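Local coordinates for protein glycine oxidase (Bacillus cereus ATCC 14579, PDB 7CYX) that probably oxidises glycine to glyoxylate with release of hydrogen peroxide and ammonium, using bound FAD, and probably serves thiamine diphosphate biosynthesis, at residues 201-206 against 323-328; 229-234 against 266-271. One frame throughout, in Å; residues are numbered along the deposited sequence.

Interaction 1 of 2, residues 201-206 against 323-328; sequences CEKVVI and EIKGLY
Tyr328 and Lys203 meet because each CG stands anti to its own carbonyl carbon (chi1 -60° and -61°). The lysine chain then runs straight and bends only near its end. Its CD comes obliquely to the tyrosine ring, 3.6 Å from Tyr328 CE1. The carbonyl O of Val204 lies in the ring plane at the edge, 3.3 Å from Tyr328 CD1. On the face of the sheet that carries Tyr328, Val205 CG2 touches Tyr328 CB, and Ile352 of helix 341-352 packs against Lys203, Val205 and Tyr328. On the opposite face of the sheet, Val204 CG1 lies beside Leu327 CD2 at 3.8 Å.

The backbones pair as parallel strands. Val204 N bonds to Gly326 O at 2.7 Å. Tyr328 N bonds to Val204 O at 2.9 Å. Ile206 N reaches Tyr328 O at 3.1 Å. A type II turn from Ile324 to Leu327 leads into this pairing, with Gly326 at positive phi. Strand 203-206 sits between 5-10 and 327-331 in the parallel part of the FAD-binding Rossmann-type sheet.

The ammonium groups Lys203 NZ and Lys325 NZ lie 3.5 Å apart. Glu320 forms a salt bridge with Lys325, which probably eases their repulsion. The lysine pair adds no attraction of its own, so the three main-chain bonds and the apolar contacts on both faces of the sheet probably carry the join.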
# COMPACT_ATOMS: atom_id res chain seq x y z
N CYS A 201 -16.62 0.30 29.82
CA CYS A 201 -17.17 1.18 28.82
C CYS A 201 -18.63 1.46 29.14
O CYS A 201 -19.21 0.79 29.99
CB CYS A 201 -17.01 0.57 27.43
SG CYS A 201 -17.96 -0.95 27.21
N GLU A 202 -19.21 2.46 28.45
CA GLU A 202 -20.60 2.90 28.67
C GLU A 202 -21.49 2.49 27.48
O GLU A 202 -22.71 2.50 27.59
CB GLU A 202 -20.66 4.42 28.86
CG GLU A 202 -20.35 4.90 30.28
CD GLU A 202 -20.69 6.35 30.57
OE1 GLU A 202 -21.89 6.69 30.57
OE2 GLU A 202 -19.74 7.16 30.78
N LYS A 203 -20.86 2.20 26.34
CA LYS A 203 -21.55 1.74 25.16
C LYS A 203 -20.71 0.63 24.54
O LYS A 203 -19.49 0.61 24.68
CB LYS A 203 -21.79 2.86 24.15
CG LYS A 203 -22.65 4.03 24.63
CD LYS A 203 -22.95 5.01 23.51
CE LYS A 203 -23.41 6.38 23.98
NZ LYS A 203 -24.33 6.30 25.14
N VAL A 204 -21.40 -0.30 23.87
CA VAL A 204 -20.78 -1.38 23.16
C VAL A 204 -21.34 -1.40 21.75
O VAL A 204 -22.52 -1.12 21.58
CB VAL A 204 -21.04 -2.73 23.86
CG1 VAL A 204 -20.96 -3.89 22.89
CG2 VAL A 204 -20.08 -2.94 25.01
N VAL A 205 -20.49 -1.74 20.77
CA VAL A 205 -20.93 -2.09 19.44
C VAL A 205 -20.40 -3.49 19.06
O VAL A 205 -19.19 -3.75 19.08
CB VAL A 205 -20.48 -1.05 18.40
CG1 VAL A 205 -21.12 -1.35 17.06
CG2 VAL A 205 -20.79 0.37 18.86
N ILE A 206 -21.35 -4.35 18.66
CA ILE A 206 -21.09 -5.69 18.18
C ILE A 206 -20.81 -5.62 16.68
O ILE A 206 -21.74 -5.47 15.90
CB ILE A 206 -22.29 -6.62 18.48
CG1 ILE A 206 -22.60 -6.70 19.97
CG2 ILE A 206 -22.06 -8.00 17.90
CD1 ILE A 206 -23.88 -7.45 20.28
N GLU A 323 -34.13 -1.77 25.01
CA GLU A 323 -34.24 -1.79 26.46
C GLU A 323 -32.86 -1.50 27.08
O GLU A 323 -32.70 -0.51 27.77
CB GLU A 323 -34.83 -3.13 26.91
CG GLU A 323 -35.25 -3.18 28.38
CD GLU A 323 -35.85 -4.52 28.81
OE1 GLU A 323 -36.34 -4.60 29.96
OE2 GLU A 323 -35.82 -5.47 27.99
N ILE A 324 -31.88 -2.37 26.78
CA ILE A 324 -30.53 -2.29 27.35
C ILE A 324 -29.81 -1.10 26.71
O ILE A 324 -29.57 -1.09 25.51
CB ILE A 324 -29.74 -3.59 27.12
CG1 ILE A 324 -30.55 -4.83 27.54
CG2 ILE A 324 -28.40 -3.51 27.83
CD1 ILE A 324 -29.91 -6.16 27.21
N LYS A 325 -29.50 -0.10 27.54
CA LYS A 325 -29.02 1.18 27.03
C LYS A 325 -27.51 1.06 26.77
O LYS A 325 -26.77 0.50 27.59
CB LYS A 325 -29.34 2.32 28.00
CG LYS A 325 -28.89 3.71 27.54
CD LYS A 325 -29.59 4.21 26.28
CE LYS A 325 -28.93 5.45 25.69
NZ LYS A 325 -27.65 5.12 25.03
N GLY A 326 -27.11 1.55 25.60
CA GLY A 326 -25.72 1.59 25.18
C GLY A 326 -25.28 0.34 24.44
O GLY A 326 -24.08 0.20 24.15
N LEU A 327 -26.22 -0.57 24.14
CA LEU A 327 -25.89 -1.82 23.45
C LEU A 327 -26.31 -1.68 21.98
O LEU A 327 -27.49 -1.51 21.66
CB LEU A 327 -26.60 -2.97 24.18
CG LEU A 327 -26.08 -4.40 24.00
CD1 LEU A 327 -27.10 -5.25 23.27
CD2 LEU A 327 -24.73 -4.47 23.30
N TYR A 328 -25.31 -1.71 21.09
CA TYR A 328 -25.50 -1.48 19.69
C TYR A 328 -25.01 -2.72 18.93
O TYR A 328 -24.24 -3.51 19.47
CB TYR A 328 -24.75 -0.21 19.24
CG TYR A 328 -25.17 1.07 19.93
CD1 TYR A 328 -24.62 1.41 21.14
CD2 TYR A 328 -26.10 1.93 19.37
CE1 TYR A 328 -25.00 2.56 21.82
CE2 TYR A 328 -26.49 3.09 20.03
CZ TYR A 328 -25.92 3.41 21.25
OH TYR A 328 -26.23 4.55 21.94

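Interaction 2 of 2, residues 229-234 against 266-271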
# COMPACT_ATOMS: atom_id res chain seq x y z
N LYS A 229 -18.24 -19.23 3.28
CA LYS A 229 -16.84 -19.31 2.95
C LYS A 229 -16.71 -18.96 1.47
O LYS A 229 -17.54 -19.33 0.69
CB LYS A 229 -16.28 -20.70 3.30
CG LYS A 229 -15.07 -21.13 2.49
CD LYS A 229 -14.58 -22.51 2.88
CE LYS A 229 -13.24 -22.88 2.27
NZ LYS A 229 -12.80 -24.24 2.66
N GLY A 230 -15.67 -18.20 1.12
CA GLY A 230 -15.35 -17.92 -0.28
C GLY A 230 -13.87 -18.03 -0.52
O GLY A 230 -13.09 -17.51 0.28
N GLU A 231 -13.50 -18.76 -1.59
CA GLU A 231 -12.14 -19.03 -1.95
C GLU A 231 -11.80 -18.16 -3.15
O GLU A 231 -12.62 -18.04 -4.05
CB GLU A 231 -11.93 -20.50 -2.34
CG GLU A 231 -11.88 -21.45 -1.17
CD GLU A 231 -12.48 -22.81 -1.43
OE1 GLU A 231 -13.67 -22.86 -1.83
OE2 GLU A 231 -11.75 -23.83 -1.26
N VAL A 232 -10.59 -17.56 -3.13
CA VAL A 232 -10.15 -16.71 -4.20
C VAL A 232 -8.67 -16.96 -4.51
O VAL A 232 -7.91 -17.46 -3.69
CB VAL A 232 -10.48 -15.23 -3.94
CG1 VAL A 232 -11.20 -14.99 -2.63
CG2 VAL A 232 -9.28 -14.31 -4.09
N VAL A 233 -8.31 -16.64 -5.76
CA VAL A 233 -7.00 -16.85 -6.35
C VAL A 233 -6.47 -15.49 -6.81
O VAL A 233 -7.25 -14.62 -7.20
CB VAL A 233 -7.11 -17.84 -7.52
CG1 VAL A 233 -6.02 -17.65 -8.55
CG2 VAL A 233 -7.16 -19.28 -7.03
N ALA A 234 -5.15 -15.33 -6.78
CA ALA A 234 -4.50 -14.09 -7.24
C ALA A 234 -3.32 -14.45 -8.14
O ALA A 234 -2.54 -15.34 -7.83
CB ALA A 234 -4.03 -13.27 -6.05
N THR A 266 -15.80 -18.74 -4.87
CA THR A 266 -16.71 -19.83 -4.55
C THR A 266 -17.61 -19.42 -3.39
O THR A 266 -17.31 -18.47 -2.65
CB THR A 266 -16.01 -21.12 -4.13
OG1 THR A 266 -15.25 -20.88 -2.94
CG2 THR A 266 -15.17 -21.68 -5.25
N MET A 267 -18.68 -20.19 -3.22
CA MET A 267 -19.65 -20.00 -2.17
C MET A 267 -19.84 -21.33 -1.42
O MET A 267 -20.30 -22.32 -1.99
CB MET A 267 -20.98 -19.53 -2.78
CG MET A 267 -21.85 -18.75 -1.80
SD MET A 267 -23.43 -18.17 -2.49
CE MET A 267 -24.57 -19.38 -1.82
N LYS A 268 -19.45 -21.35 -0.13
CA LYS A 268 -19.60 -22.53 0.73
C LYS A 268 -20.20 -22.13 2.08
O LYS A 268 -19.50 -21.85 3.04
CB LYS A 268 -18.24 -23.21 0.87
CG LYS A 268 -17.74 -23.99 -0.35
CD LYS A 268 -16.55 -24.89 -0.01
CE LYS A 268 -15.63 -25.22 -1.17
NZ LYS A 268 -14.26 -25.60 -0.72
N PRO A 269 -21.54 -22.15 2.22
CA PRO A 269 -22.19 -21.67 3.44
C PRO A 269 -22.00 -22.57 4.68
O PRO A 269 -21.78 -23.76 4.54
CB PRO A 269 -23.67 -21.59 3.04
CG PRO A 269 -23.84 -22.56 1.89
CD PRO A 269 -22.49 -22.66 1.22
N HIS A 270 -22.08 -21.95 5.87
CA HIS A 270 -22.04 -22.60 7.19
C HIS A 270 -20.74 -23.39 7.40
O HIS A 270 -20.78 -24.56 7.75
CB HIS A 270 -23.31 -23.44 7.43
CG HIS A 270 -24.52 -22.61 7.68
ND1 HIS A 270 -25.52 -22.43 6.72
CD2 HIS A 270 -24.90 -21.91 8.77
CE1 HIS A 270 -26.45 -21.64 7.20
NE2 HIS A 270 -26.09 -21.30 8.46
N THR A 271 -19.60 -22.73 7.23
CA THR A 271 -18.33 -23.28 7.71
C THR A 271 -17.35 -22.14 7.96
O THR A 271 -17.30 -21.19 7.20
CB THR A 271 -17.77 -24.33 6.75
OG1 THR A 271 -16.62 -24.94 7.33
CG2 THR A 271 -17.33 -23.76 5.42
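Lys229 pairs with Lys268 through two backbone bonds, Lys229 N to Lys268 O and Lys268 N to Lys229 O, both 2.9 Å. The two side chains run alongside each other and point the same way. The extended Lys229 chain passes Thr271, whose CG2 touches Lys229 CB and CD. Lys229 NZ ends 3.9 Å from Lys268 NZ, but is held by Thr275 O and Gln277 OE1.

At Gly230 the CA makes a CH...O contact of 3.1 Å with Thr266 O. The antiparallel pairing of Lys229 with Lys268 joins strands 225-236 and 260-269 in the large mixed sheet beside the flavin site.

Glu231 N bonds to Thr266 OG1 at 3.1 Å. That hydroxyl donates in turn to Glu231 OE1 at 2.8 Å, on the lone pair turned away from the other oxygen. The Thr266 chi1 of 62° puts OG1 where it can do both. Lys268 NZ crosses to the Glu231 carboxylate in a salt bridge, 3.0 Å from Glu231 OE1, with weak bonds to both oxygens. Ser280 OG and Gln277 N also bind this buried carboxylate and probably fix its rotation. The weak bond from Thr266 N to Glu231 O is 3.4 Å long. Val232 touches the FAD.

From the N terminus, strand 5-10 comes first and is a parallel neighbour of strand 203-206. Many helices and strands later, the chain enters interaction 1 at 201-206. It then crosses to the large mixed sheet and reaches 229-234. After 31 residues without helix, 266-271 returns to that strand and closes the short loop of interaction 2. Helix 278-291 and strand 299-311 follow, and 323-328 then closes the long loop of interaction 1. Interaction 2 therefore lies wholly within that longer loop, and the two do not cross. Their nearest atoms are about 17 Å apart. Interaction 1 ties strand 203-206 to 327-331 in the Rossmann-type sheet, while interaction 2 ties 225-236 to 260-269 in the large sheet.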